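Local coordinates for protein putative mandelate racemase (Zymomonas mobilis, PDB 2OX4) that binds a magnesium ion and is probably a lyase, perhaps a dehydratase, of the mandelate racemase branch of the enolase superfamily, at residues H14-S19 / E353-H358; L25-T30 / K382-S387; L247-L252 / F275-E280; M306-E311 / A334-C339. All coordinates share one frame; numbering follows the deposited sequence. Where two conformers were deposited one is given.

Interaction 1 (H14-S19 / E353-H358); sequences HTRPQS and EELCVH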
loop_
_atom_site.group_PDB
_atom_site.type_symbol
_atom_site.label_atom_id
_atom_site.label_comp_id
_atom_site.label_asym_id
_atom_site.label_seq_id
_atom_site.Cartn_x
_atom_site.Cartn_y
_atom_site.Cartn_z
ATOM N N HIS C 14 -6.849 -30.519 40.334
ATOM C CA HIS C 14 -7.705 -29.746 41.233
ATOM C C HIS C 14 -7.062 -28.424 41.645
ATOM O O HIS C 14 -5.834 -28.291 41.620
ATOM C CB HIS C 14 -8.054 -30.577 42.473
ATOM C CG HIS C 14 -8.903 -31.776 42.180
ATOM N ND1 HIS C 14 -8.971 -32.864 43.027
ATOM C CD2 HIS C 14 -9.722 -32.058 41.138
ATOM C CE1 HIS C 14 -9.795 -33.764 42.516
ATOM N NE2 HIS C 14 -10.266 -33.299 41.372
ATOM N N THR C 15 -7.896 -27.455 42.018
ATOM C CA THR C 15 -7.436 -26.092 42.322
ATOM C C THR C 15 -6.162 -26.081 43.158
ATOM O O THR C 15 -6.108 -26.681 44.232
ATOM C CB THR C 15 -8.532 -25.285 43.032
ATOM O OG1 THR C 15 -9.724 -25.343 42.252
ATOM C CG2 THR C 15 -8.113 -23.824 43.213
ATOM N N ARG C 16 -5.127 -25.432 42.640
ATOM C CA ARG C 16 -3.911 -25.187 43.408
ATOM C C ARG C 16 -4.192 -24.053 44.403
ATOM O O ARG C 16 -4.607 -22.973 44.000
ATOM C CB ARG C 16 -2.737 -24.851 42.470
ATOM C CG ARG C 16 -2.507 -25.847 41.291
ATOM C CD ARG C 16 -1.978 -27.211 41.727
ATOM N NE ARG C 16 -3.006 -28.000 42.399
ATOM C CZ ARG C 16 -2.762 -28.955 43.291
ATOM N NH1 ARG C 16 -3.771 -29.611 43.849
ATOM N NH2 ARG C 16 -1.513 -29.253 43.622
ATOM N N PRO C 17 -4.024 -24.317 45.714
ATOM C CA PRO C 17 -4.501 -23.416 46.787
ATOM C C PRO C 17 -4.047 -21.954 46.695
ATOM O O PRO C 17 -4.891 -21.050 46.710
ATOM C CB PRO C 17 -3.947 -24.058 48.068
ATOM C CG PRO C 17 -3.655 -25.466 47.714
ATOM C CD PRO C 17 -3.378 -25.533 46.247
ATOM N N GLN C 18 -2.738 -21.720 46.616
ATOM C CA GLN C 18 -2.198 -20.358 46.636
ATOM C C GLN C 18 -2.493 -19.586 45.347
ATOM O O GLN C 18 -2.858 -18.405 45.384
ATOM C CB GLN C 18 -0.690 -20.389 46.851
ATOM C CG GLN C 18 -0.266 -20.711 48.260
ATOM C CD GLN C 18 1.123 -20.192 48.538
ATOM O OE1 GLN C 18 1.306 -19.012 48.826
ATOM N NE2 GLN C 18 2.118 -21.067 48.422
ATOM N N SER C 19 -2.330 -20.260 44.212
ATOM C CA SER C 19 -2.410 -19.609 42.903
ATOM C C SER C 19 -3.828 -19.628 42.336
ATOM O O SER C 19 -4.177 -18.795 41.501
ATOM C CB SER C 19 -1.419 -20.242 41.917
ATOM O OG SER C 19 -1.761 -21.595 41.638
ATOM N N GLU C 353 5.312 -27.875 42.861
ATOM C CA GLU C 353 6.368 -28.878 43.079
ATOM C C GLU C 353 5.893 -30.331 43.189
ATOM O O GLU C 353 6.568 -31.232 42.709
ATOM C CB GLU C 353 7.244 -28.518 44.285
ATOM C CG GLU C 353 7.985 -27.202 44.138
ATOM C CD GLU C 353 8.529 -26.671 45.461
ATOM O OE1 GLU C 353 9.412 -27.332 46.055
ATOM O OE2 GLU C 353 8.078 -25.587 45.899
ATOM N N GLU C 354 4.742 -30.567 43.822
ATOM C CA GLU C 354 4.271 -31.938 44.088
ATOM C C GLU C 354 3.767 -32.690 42.846
ATOM O O GLU C 354 3.503 -33.901 42.896
ATOM C CB GLU C 354 3.183 -31.935 45.163
ATOM C CG GLU C 354 1.881 -31.252 44.729
ATOM C CD GLU C 354 0.787 -31.310 45.796
ATOM O OE1 GLU C 354 0.980 -31.986 46.830
ATOM O OE2 GLU C 354 -0.277 -30.681 45.599
ATOM N N LEU C 355 3.639 -31.966 41.737
ATOM C CA LEU C 355 3.009 -32.501 40.532
ATOM C C LEU C 355 3.957 -33.311 39.660
ATOM O O LEU C 355 3.506 -34.158 38.885
ATOM C CB LEU C 355 2.385 -31.369 39.704
ATOM C CG LEU C 355 1.325 -30.524 40.412
ATOM C CD1 LEU C 355 0.837 -29.406 39.493
ATOM C CD2 LEU C 355 0.167 -31.400 40.869
ATOM N N CYS C 356 5.261 -33.046 39.775
ATOM C CA CYS C 356 6.253 -33.666 38.897
ATOM C C CYS C 356 7.408 -34.319 39.645
ATOM O O CYS C 356 7.788 -33.881 40.734
ATOM C CB CYS C 356 6.829 -32.637 37.917
ATOM S SG CYS C 356 5.613 -31.920 36.799
ATOM N N VAL C 357 7.981 -35.345 39.022
ATOM C CA VAL C 357 9.106 -36.101 39.568
ATOM C C VAL C 357 10.389 -35.272 39.735
ATOM O O VAL C 357 11.032 -35.337 40.792
ATOM C CB VAL C 357 9.355 -37.388 38.739
ATOM C CG1 VAL C 357 10.622 -38.107 39.183
ATOM C CG2 VAL C 357 8.155 -38.324 38.849
ATOM N N HIS C 358 10.750 -34.491 38.709
ATOM C CA HIS C 358 11.937 -33.619 38.762
ATOM C C HIS C 358 11.550 -32.161 38.917
ATOM O O HIS C 358 10.626 -31.688 38.263
ATOM C CB HIS C 358 12.791 -33.775 37.505
ATOM C CG HIS C 358 13.074 -35.195 37.142
ATOM N ND1 HIS C 358 13.946 -35.986 37.859
ATOM C CD2 HIS C 358 12.578 -35.979 36.156
ATOM C CE1 HIS C 358 13.987 -37.191 37.321
ATOM N NE2 HIS C 358 13.170 -37.213 36.285
HETATM O O HOH W 1 -3.161 -31.295 46.416
#
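Glu354 OE2 is gripped twice. Arg16 NH2 forms a salt bridge to it at 2.7 Å, with an N-H...O angle of 150°, and a water donates a second bond to the same oxygen. That water in turn accepts from Arg16 NH1 at 3.1 Å, so carboxylate and guanidinium are joined directly and through solvent. OE2 lies at the guanidinium edge, close to its plane, and answers with the lone pair pointing away from OE1; the two flat groups are turned 31° against each other. On the arginine's own segment, His14 O accepts from Arg16 NE at 2.9 Å in the guanidinium plane, and more weakly from NH1. The chain of Arg16 bends at chi2 and chi3, which curls the guanidinium back onto that carbonyl while NH2 still reaches across. The contact ties the loop between strands 5-13 and 24-30 of the N-terminal capping domain to a type I turn, Glu353 to Cys356, that follows helix 350-353, late in the barrel domain's sequence. Arginine suits this buried place because its three nitrogens serve several acceptors at once; NH2 also bonds Glu351 O. Leucine in its place would probably leave the Glu354 carboxylate without its charged mate and the His14 and Glu351 carbonyls without these donors. Leu355 CD2 packs obliquely against Arg16 NH2 at 3.9 Å.

Interaction 2 (L25-T30 / K382-S387); sequences LVKVST and KLYQIS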
loop_
_atom_site.group_PDB
_atom_site.type_symbol
_atom_site.label_atom_id
_atom_site.label_comp_id
_atom_site.label_asym_id
_atom_site.label_seq_id
_atom_site.Cartn_x
_atom_site.Cartn_y
_atom_site.Cartn_z
ATOM N N LEU C 25 -2.872 -31.831 32.173
ATOM C CA LEU C 25 -1.811 -32.711 31.696
ATOM C C LEU C 25 -2.395 -33.897 30.946
ATOM O O LEU C 25 -3.517 -34.323 31.226
ATOM C CB LEU C 25 -0.954 -33.194 32.870
ATOM C CG LEU C 25 -0.157 -32.077 33.545
ATOM C CD1 LEU C 25 0.246 -32.433 34.962
ATOM C CD2 LEU C 25 1.059 -31.733 32.718
ATOM N N VAL C 26 -1.628 -34.409 29.985
ATOM C CA VAL C 26 -2.012 -35.561 29.178
ATOM C C VAL C 26 -0.896 -36.583 29.187
ATOM O O VAL C 26 0.280 -36.238 29.004
ATOM C CB VAL C 26 -2.424 -35.178 27.706
ATOM C CG1 VAL C 26 -1.224 -34.690 26.879
ATOM C CG2 VAL C 26 -3.101 -36.364 27.013
ATOM N N LYS C 27 -1.275 -37.837 29.420
ATOM C CA LYS C 27 -0.347 -38.957 29.348
ATOM C C LYS C 27 -0.771 -39.917 28.239
ATOM O O LYS C 27 -1.891 -40.460 28.243
ATOM C CB LYS C 27 -0.252 -39.674 30.714
ATOM C CG LYS C 27 0.690 -40.897 30.723
ATOM C CD LYS C 27 0.746 -41.566 32.114
ATOM C CE LYS C 27 1.538 -42.855 32.081
ATOM N NZ LYS C 27 1.709 -43.396 33.468
ATOM N N VAL C 28 0.124 -40.088 27.274
ATOM C CA VAL C 28 -0.140 -40.905 26.079
ATOM C C VAL C 28 0.688 -42.178 26.142
ATOM O O VAL C 28 1.918 -42.113 26.093
ATOM C CB VAL C 28 0.239 -40.119 24.802
ATOM C CG1 VAL C 28 0.012 -40.966 23.531
ATOM C CG2 VAL C 28 -0.537 -38.808 24.738
ATOM N N SER C 29 0.017 -43.323 26.252
ATOM C CA SER C 29 0.705 -44.625 26.367
ATOM C C SER C 29 0.680 -45.393 25.055
ATOM O O SER C 29 -0.263 -45.259 24.268
ATOM C CB SER C 29 0.052 -45.465 27.463
ATOM O OG SER C 29 0.166 -44.809 28.706
ATOM N N THR C 30 1.704 -46.213 24.832
ATOM C CA THR C 30 1.813 -46.968 23.595
ATOM C C THR C 30 1.746 -48.464 23.883
ATOM O O THR C 30 1.891 -48.899 25.037
ATOM C CB THR C 30 3.133 -46.688 22.834
ATOM O OG1 THR C 30 4.255 -47.069 23.640
ATOM C CG2 THR C 30 3.251 -45.220 22.417
ATOM N N LYS C 382 0.499 -39.199 42.592
ATOM C CA LYS C 382 -0.515 -38.426 43.313
ATOM C C LYS C 382 -1.548 -37.799 42.371
ATOM O O LYS C 382 -2.700 -37.581 42.761
ATOM C CB LYS C 382 0.144 -37.311 44.129
ATOM C CG LYS C 382 -0.522 -37.051 45.477
ATOM C CD LYS C 382 -0.320 -35.613 45.953
ATOM C CE LYS C 382 1.120 -35.151 45.783
ATOM N NZ LYS C 382 2.064 -35.809 46.737
ATOM N N LEU C 383 -1.133 -37.510 41.136
ATOM C CA LEU C 383 -2.015 -36.866 40.163
ATOM C C LEU C 383 -3.361 -37.540 40.010
ATOM O O LEU C 383 -4.370 -36.866 39.850
ATOM C CB LEU C 383 -1.343 -36.740 38.798
ATOM C CG LEU C 383 -1.013 -35.275 38.524
ATOM C CD1 LEU C 383 0.316 -34.942 39.195
ATOM C CD2 LEU C 383 -0.962 -35.039 37.041
ATOM N N TYR C 384 -3.380 -38.871 40.096
ATOM C CA TYR C 384 -4.611 -39.646 39.967
ATOM C C TYR C 384 -5.630 -39.300 41.053
ATOM O O TYR C 384 -6.834 -39.398 40.840
ATOM C CB TYR C 384 -4.296 -41.150 39.981
ATOM C CG TYR C 384 -3.557 -41.614 38.745
ATOM C CD1 TYR C 384 -2.158 -41.519 38.654
ATOM C CD2 TYR C 384 -4.254 -42.129 37.651
ATOM C CE1 TYR C 384 -1.482 -41.935 37.503
ATOM C CE2 TYR C 384 -3.588 -42.547 36.503
ATOM C CZ TYR C 384 -2.208 -42.447 36.434
ATOM O OH TYR C 384 -1.563 -42.857 35.288
ATOM N N GLN C 385 -5.140 -38.875 42.211
ATOM C CA GLN C 385 -6.004 -38.578 43.349
ATOM C C GLN C 385 -6.363 -37.092 43.472
ATOM O O GLN C 385 -7.284 -36.727 44.200
ATOM C CB GLN C 385 -5.351 -39.075 44.644
ATOM C CG GLN C 385 -5.619 -40.547 44.956
ATOM C CD GLN C 385 -7.103 -40.883 45.031
ATOM O OE1 GLN C 385 -7.661 -41.494 44.117
ATOM N NE2 GLN C 385 -7.748 -40.482 46.123
ATOM N N ILE C 386 -5.632 -36.232 42.770
ATOM C CA ILE C 386 -5.821 -34.783 42.903
ATOM C C ILE C 386 -6.217 -34.122 41.565
ATOM O O ILE C 386 -5.975 -32.929 41.349
ATOM C CB ILE C 386 -4.592 -34.072 43.535
ATOM C CG1 ILE C 386 -3.335 -34.258 42.667
ATOM C CG2 ILE C 386 -4.347 -34.566 44.972
ATOM C CD1 ILE C 386 -2.286 -33.205 42.934
ATOM N N SER C 387 -6.839 -34.912 40.694
ATOM C CA SER C 387 -7.262 -34.437 39.373
ATOM C C SER C 387 -8.662 -34.951 39.039
ATOM O O SER C 387 -9.072 -36.030 39.490
ATOM C CB SER C 387 -6.285 -34.919 38.284
ATOM O OG SER C 387 -4.940 -34.583 38.587
HETATM O O HOH W 2 1.645 -42.894 36.369
#
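The nearest CA atoms of strand 25-30 and the loop 382-387, those of Leu25 and Leu383, are 9.4 Å apart, and the direct contacts are between side chains. Strand 24-30 lies in the antiparallel sheet of the capping domain typical of the enolase superfamily, between strands 35-40 and 5-13. The loop brings the chain, back from the barrel, into strand 387-393 of the same sheet. Leu25 and Leu383 both point toward the other segment and cross at about a right angle, methyl against methyl, with Leu25 CD1 and Leu383 CD2 3.5 Å apart in one of the two conformers deposited for Leu25. Branched leucines suit this buried spot, where Thr321 and Ile379 also pack on Leu25. Nearer the surface, Lys27 runs out fully extended, CG anti to the backbone N (chi1 179°), and meets the end of Tyr384 at about a right angle. Its NZ stands 3.8 Å from Tyr384 OH, too far to bond; a water lies between them, held weakly by each. The firm partner of the tyrosine hydroxyl is instead Glu9 on strand 5-13, and the lysine makes a cation-pi contact with Tyr35 on strand 35-40. The tyrosine thus spans the gap with its ring while its hydroxyl pins the loop to the sheet. The loop itself is fastened at Leu383 O, which Ser387 OG reaches at 2.7 Å from one face of the carbonyl plane and Ile386 N at 3.2 Å from the other.

Interaction 3 (L247-L252 / F275-E280); sequences LNPRLL and FLPFLE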
loop_
_atom_site.group_PDB
_atom_site.type_symbol
_atom_site.label_atom_id
_atom_site.label_comp_id
_atom_site.label_asym_id
_atom_site.label_seq_id
_atom_site.Cartn_x
_atom_site.Cartn_y
_atom_site.Cartn_z
ATOM N N LEU C 247 -6.049 -9.539 19.214
ATOM C CA LEU C 247 -7.032 -9.925 18.189
ATOM C C LEU C 247 -7.140 -9.070 16.905
ATOM O O LEU C 247 -7.563 -9.589 15.876
ATOM C CB LEU C 247 -8.426 -10.086 18.817
ATOM C CG LEU C 247 -8.826 -11.371 19.543
ATOM C CD1 LEU C 247 -10.365 -11.444 19.627
ATOM C CD2 LEU C 247 -8.276 -12.628 18.861
ATOM N N ASN C 248 -6.770 -7.785 16.956
ATOM C CA ASN C 248 -6.589 -6.939 15.734
ATOM C C ASN C 248 -5.095 -6.602 15.614
ATOM O O ASN C 248 -4.645 -5.589 16.151
ATOM C CB ASN C 248 -7.441 -5.645 15.849
ATOM C CG ASN C 248 -7.344 -4.716 14.619
ATOM O OD1 ASN C 248 -6.623 -4.975 13.653
ATOM N ND2 ASN C 248 -8.093 -3.621 14.666
ATOM N N PRO C 249 -4.310 -7.485 14.963
ATOM C CA PRO C 249 -2.831 -7.385 14.965
ATOM C C PRO C 249 -2.255 -6.044 14.516
ATOM O O PRO C 249 -1.235 -5.615 15.083
ATOM C CB PRO C 249 -2.396 -8.517 14.012
ATOM C CG PRO C 249 -3.512 -9.525 14.135
ATOM C CD PRO C 249 -4.773 -8.678 14.231
ATOM N N ARG C 250 -2.895 -5.387 13.531
ATOM C CA ARG C 250 -2.469 -4.072 13.041
ATOM C C ARG C 250 -2.293 -3.017 14.139
ATOM O O ARG C 250 -1.460 -2.137 14.011
ATOM C CB ARG C 250 -3.404 -3.526 11.943
ATOM C CG ARG C 250 -2.861 -2.272 11.240
ATOM C CD ARG C 250 -3.842 -1.699 10.224
ATOM N NE ARG C 250 -5.113 -1.303 10.835
ATOM C CZ ARG C 250 -5.437 -0.061 11.187
ATOM N NH1 ARG C 250 -6.625 0.178 11.735
ATOM N NH2 ARG C 250 -4.588 0.945 10.994
ATOM N N LEU C 251 -3.057 -3.123 15.224
ATOM C CA LEU C 251 -2.934 -2.159 16.308
ATOM C C LEU C 251 -1.547 -2.153 16.937
ATOM O O LEU C 251 -1.079 -1.101 17.360
ATOM C CB LEU C 251 -4.010 -2.365 17.379
ATOM C CG LEU C 251 -5.443 -2.200 16.870
ATOM C CD1 LEU C 251 -6.425 -2.517 18.002
ATOM C CD2 LEU C 251 -5.691 -0.804 16.275
ATOM N N LEU C 252 -0.881 -3.308 16.975
ATOM C CA LEU C 252 0.488 -3.343 17.512
ATOM C C LEU C 252 1.476 -2.606 16.610
ATOM O O LEU C 252 2.387 -1.938 17.099
ATOM C CB LEU C 252 0.944 -4.774 17.803
ATOM C CG LEU C 252 2.111 -4.893 18.794
ATOM C CD1 LEU C 252 1.668 -4.438 20.185
ATOM C CD2 LEU C 252 2.568 -6.337 18.853
ATOM N N PHE C 275 0.944 -15.866 14.302
ATOM C CA PHE C 275 2.130 -15.003 14.306
ATOM C C PHE C 275 2.359 -14.243 13.009
ATOM O O PHE C 275 2.937 -13.151 13.011
ATOM C CB PHE C 275 3.367 -15.768 14.760
ATOM C CG PHE C 275 3.381 -16.002 16.241
ATOM C CD1 PHE C 275 3.818 -14.993 17.100
ATOM C CD2 PHE C 275 2.905 -17.198 16.787
ATOM C CE1 PHE C 275 3.802 -15.175 18.483
ATOM C CE2 PHE C 275 2.889 -17.389 18.179
ATOM C CZ PHE C 275 3.347 -16.374 19.020
ATOM N N LEU C 276 1.865 -14.810 11.916
ATOM C CA LEU C 276 2.089 -14.252 10.579
ATOM C C LEU C 276 1.863 -12.732 10.448
ATOM O O LEU C 276 2.774 -12.031 10.028
ATOM C CB LEU C 276 1.330 -15.040 9.501
ATOM C CG LEU C 276 1.384 -14.440 8.081
ATOM C CD1 LEU C 276 2.784 -14.521 7.489
ATOM C CD2 LEU C 276 0.366 -15.116 7.163
ATOM N N PRO C 277 0.670 -12.222 10.812
ATOM C CA PRO C 277 0.445 -10.787 10.646
ATOM C C PRO C 277 1.413 -9.896 11.430
ATOM O O PRO C 277 1.786 -8.838 10.939
ATOM C CB PRO C 277 -0.980 -10.593 11.173
ATOM C CG PRO C 277 -1.259 -11.781 11.998
ATOM C CD PRO C 277 -0.537 -12.889 11.339
ATOM N N PHE C 278 1.801 -10.327 12.632
ATOM C CA PHE C 278 2.742 -9.577 13.466
ATOM C C PHE C 278 4.133 -9.568 12.852
ATOM O O PHE C 278 4.864 -8.585 12.967
ATOM C CB PHE C 278 2.800 -10.179 14.875
ATOM C CG PHE C 278 1.514 -10.046 15.635
ATOM C CD1 PHE C 278 1.207 -8.862 16.321
ATOM C CD2 PHE C 278 0.597 -11.087 15.647
ATOM C CE1 PHE C 278 0.001 -8.728 17.004
ATOM C CE2 PHE C 278 -0.617 -10.963 16.340
ATOM C CZ PHE C 278 -0.907 -9.781 17.023
ATOM N N LEU C 279 4.484 -10.668 12.194
ATOM C CA LEU C 279 5.746 -10.763 11.459
ATOM C C LEU C 279 5.738 -9.923 10.169
ATOM O O LEU C 279 6.693 -9.195 9.893
ATOM C CB LEU C 279 6.070 -12.235 11.175
ATOM C CG LEU C 279 6.388 -13.108 12.405
ATOM C CD1 LEU C 279 6.690 -14.529 11.983
ATOM C CD2 LEU C 279 7.538 -12.545 13.253
ATOM N N GLU C 280 4.651 -10.000 9.401
ATOM C CA GLU C 280 4.465 -9.133 8.230
ATOM C C GLU C 280 4.593 -7.640 8.583
ATOM O O GLU C 280 5.260 -6.889 7.874
ATOM C CB GLU C 280 3.102 -9.381 7.583
ATOM C CG GLU C 280 2.961 -10.730 6.889
ATOM C CD GLU C 280 1.515 -11.014 6.449
ATOM O OE1 GLU C 280 0.568 -10.525 7.111
ATOM O OE2 GLU C 280 1.325 -11.726 5.443
#
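The first turn leading into helix 250-258 comes close to the last turns of helix 271-280, with the CA atoms of Pro249 and Phe278 6.2 Å apart; helix 271-280 is kinked at 277 and 278, where Pro277 has no N-H to give. Pro249 points toward the other segment and sets its CB over one face of the Phe278 ring. This CB sits 3.8 Å from the ring centroid, 20° off the normal, a CH-pi contact displaced toward the CZ side. The same CB meets Pro277 CB at 3.8 Å, the two proline rings crossing obliquely. Leu252 CD2 approaches Phe278 CD1 at 3.8 Å, its side chain crossing the phenylalanine at about a right angle. With chi1 at -66°, CG anti to the carbonyl carbon, Phe278 swings its ring between the helices. Pro249 fits near the start of its helix, where a backbone N-H is usually not needed for the helical bonds. With alanine in place of Phe278, a gap would probably open between the helices, Leu252 CD2 losing its aromatic neighbour and Pro249 keeping only Pro277 on this segment. Nearby, Arg250 NH1 bonds Leu279 O of a neighbouring subunit. Such packing of successive helices is characteristic of the (beta/alpha)7beta barrel, a modified TIM barrel, of the enolase superfamily, here following strands 237-241 and 263-265, which lead to the magnesium ligands Glu241 and Glu267.

Interaction 4 (M306-E311 / A334-C339); sequences MAHIFE and AIPNFC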
loop_
_atom_site.group_PDB
_atom_site.type_symbol
_atom_site.label_atom_id
_atom_site.label_comp_id
_atom_site.label_asym_id
_atom_site.label_seq_id
_atom_site.Cartn_x
_atom_site.Cartn_y
_atom_site.Cartn_z
ATOM N N MET C 306 10.275 -19.100 11.157
ATOM C CA MET C 306 9.739 -17.968 10.397
ATOM C C MET C 306 10.164 -16.641 11.038
ATOM O O MET C 306 10.553 -15.708 10.347
ATOM C CB MET C 306 8.207 -18.072 10.305
ATOM C CG MET C 306 7.581 -17.210 9.213
ATOM S SD MET C 306 5.869 -17.658 8.815
ATOM C CE MET C 306 5.088 -17.565 10.426
ATOM N N ALA C 307 10.106 -16.568 12.372
ATOM C CA ALA C 307 10.440 -15.329 13.088
ATOM C C ALA C 307 11.894 -14.906 12.828
ATOM O O ALA C 307 12.189 -13.722 12.733
ATOM C CB ALA C 307 10.195 -15.479 14.592
ATOM N N HIS C 308 12.786 -15.889 12.701
ATOM C CA HIS C 308 14.201 -15.644 12.432
ATOM C C HIS C 308 14.460 -14.805 11.165
ATOM O O HIS C 308 15.372 -13.968 11.174
ATOM C CB HIS C 308 14.954 -16.981 12.358
ATOM C CG HIS C 308 16.446 -16.850 12.433
ATOM N ND1 HIS C 308 17.079 -15.982 13.296
ATOM C CD2 HIS C 308 17.429 -17.503 11.766
ATOM C CE1 HIS C 308 18.390 -16.104 13.157
ATOM N NE2 HIS C 308 18.628 -17.021 12.236
ATOM N N ILE C 309 13.641 -15.016 10.119
ATOM C CA ILE C 309 13.731 -14.279 8.841
ATOM C C ILE C 309 13.524 -12.786 9.057
ATOM O O ILE C 309 14.005 -11.955 8.285
ATOM C CB ILE C 309 12.632 -14.751 7.831
ATOM C CG1 ILE C 309 12.684 -16.266 7.658
ATOM C CG2 ILE C 309 12.800 -14.081 6.477
ATOM C CD1 ILE C 309 14.067 -16.785 7.618
ATOM N N PHE C 310 12.781 -12.460 10.109
ATOM C CA PHE C 310 12.376 -11.091 10.376
ATOM C C PHE C 310 13.222 -10.449 11.488
ATOM O O PHE C 310 12.890 -9.355 11.960
ATOM C CB PHE C 310 10.883 -11.063 10.741
ATOM C CG PHE C 310 9.987 -11.479 9.603
ATOM C CD1 PHE C 310 9.536 -10.543 8.683
ATOM C CD2 PHE C 310 9.610 -12.810 9.450
ATOM C CE1 PHE C 310 8.715 -10.935 7.616
ATOM C CE2 PHE C 310 8.792 -13.209 8.388
ATOM C CZ PHE C 310 8.354 -12.266 7.476
ATOM N N GLU C 311 14.316 -11.119 11.865
ATOM C CA GLU C 311 15.208 -10.671 12.959
ATOM C C GLU C 311 14.408 -10.444 14.252
ATOM O O GLU C 311 14.473 -9.385 14.905
ATOM C CB GLU C 311 16.065 -9.447 12.553
ATOM C CG GLU C 311 17.109 -9.806 11.475
ATOM C CD GLU C 311 17.965 -8.635 10.989
ATOM O OE1 GLU C 311 17.603 -7.459 11.244
ATOM O OE2 GLU C 311 19.012 -8.915 10.336
ATOM N N ALA C 334 17.216 -25.590 21.168
ATOM C CA ALA C 334 17.329 -26.055 19.777
ATOM C C ALA C 334 17.153 -24.967 18.706
ATOM O O ALA C 334 17.247 -25.266 17.506
ATOM C CB ALA C 334 16.351 -27.190 19.512
ATOM N N ILE C 335 16.881 -23.730 19.110
ATOM C CA ILE C 335 16.680 -22.654 18.113
ATOM C C ILE C 335 17.837 -21.641 18.166
ATOM O O ILE C 335 18.352 -21.358 19.250
ATOM C CB ILE C 335 15.298 -21.920 18.278
ATOM C CG1 ILE C 335 15.152 -21.305 19.680
ATOM C CG2 ILE C 335 14.117 -22.874 17.951
ATOM C CD1 ILE C 335 13.957 -20.331 19.827
ATOM N N PRO C 336 18.261 -21.108 17.004
ATOM C CA PRO C 336 19.324 -20.093 16.991
ATOM C C PRO C 336 18.903 -18.721 17.536
ATOM O O PRO C 336 19.744 -18.008 18.105
ATOM C CB PRO C 336 19.714 -20.001 15.509
ATOM C CG PRO C 336 18.481 -20.396 14.770
ATOM C CD PRO C 336 17.819 -21.447 15.637
ATOM N N ASN C 337 17.621 -18.367 17.390
ATOM C CA ASN C 337 17.138 -17.033 17.729
ATOM C C ASN C 337 16.478 -16.968 19.112
ATOM O O ASN C 337 15.392 -16.437 19.277
ATOM C CB ASN C 337 16.236 -16.428 16.616
ATOM C CG ASN C 337 15.018 -17.315 16.255
ATOM O OD1 ASN C 337 15.079 -18.539 16.341
ATOM N ND2 ASN C 337 13.913 -16.678 15.819
ATOM N N PHE C 338 17.150 -17.518 20.113
ATOM C CA PHE C 338 16.659 -17.498 21.490
ATOM C C PHE C 338 17.048 -16.186 22.178
ATOM O O PHE C 338 18.183 -15.731 22.042
ATOM C CB PHE C 338 17.260 -18.702 22.249
ATOM C CG PHE C 338 17.098 -18.639 23.751
ATOM C CD1 PHE C 338 15.872 -18.917 24.342
ATOM C CD2 PHE C 338 18.188 -18.343 24.566
ATOM C CE1 PHE C 338 15.725 -18.884 25.736
ATOM C CE2 PHE C 338 18.056 -18.302 25.953
ATOM C CZ PHE C 338 16.824 -18.574 26.537
ATOM N N CYS C 339 16.113 -15.589 22.926
ATOM C CA CYS C 339 16.374 -14.352 23.673
ATOM C C CYS C 339 16.739 -14.653 25.149
ATOM O O CYS C 339 17.860 -14.376 25.604
ATOM C CB CYS C 339 15.140 -13.431 23.624
ATOM S SG CYS C 339 15.339 -11.930 24.602
#
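Van der Waals contact carries the meeting of His308 and Asn337, whose CA atoms lie 6.2 Å apart. Asn337 CB touches His308 ND1 at 3.5 Å, and its amide leans over His308 CB, with ND2 3.6 Å away; imidazole and amide planes are 52° apart. Pro336 CG lies over one face of the imidazole, toward its rim, in a looser contact, while Ala307, small enough to admit the amide, has its CB 4.1 Å from Asn337 ND2. The contact joins two helix-to-strand connections of the barrel domain: the end of helix 296-309, before strand 313-314, and the loop from helix 322-333 to strand 341-344. The helix finishes in a Schellman motif, Glu311 being the residue of positive phi, with bonds from Val312 N to Ala307 O and from Glu311 N to His308 O. Among polar groups, Asn337 ND2 comes within 3.4 Å of His308 N, but both are donors and do not bond. With chi1 at 56°, CG sits between the backbone N and the carbonyl carbon and directs the amide to the helix end, where ND2 donates to Ala304 O and Val312 O, a task that suits asparagine. His308 NE2 hydrogen-bonds Glu75 OE1 of a neighbouring subunit.

In the fold
From the N terminus, the chain first lays down 14-19 and then strand 25-30, both in the capping domain, and their partners come more than 330 residues later. Interaction 1 closes at 353-358 and interaction 2 at 382-387, so the two cross; they touch through His14 N and Ile386 O, 2.8 Å apart, a probable hydrogen bond. Interactions 3 and 4 fall within both of these long loops and follow in series, each closing a short excursion of the barrel domain. They abut where Leu279 packs on Met306 and Phe310. The first two thus gather at the cap, and the last two join barrel elements on the opposite side of the chain's centre.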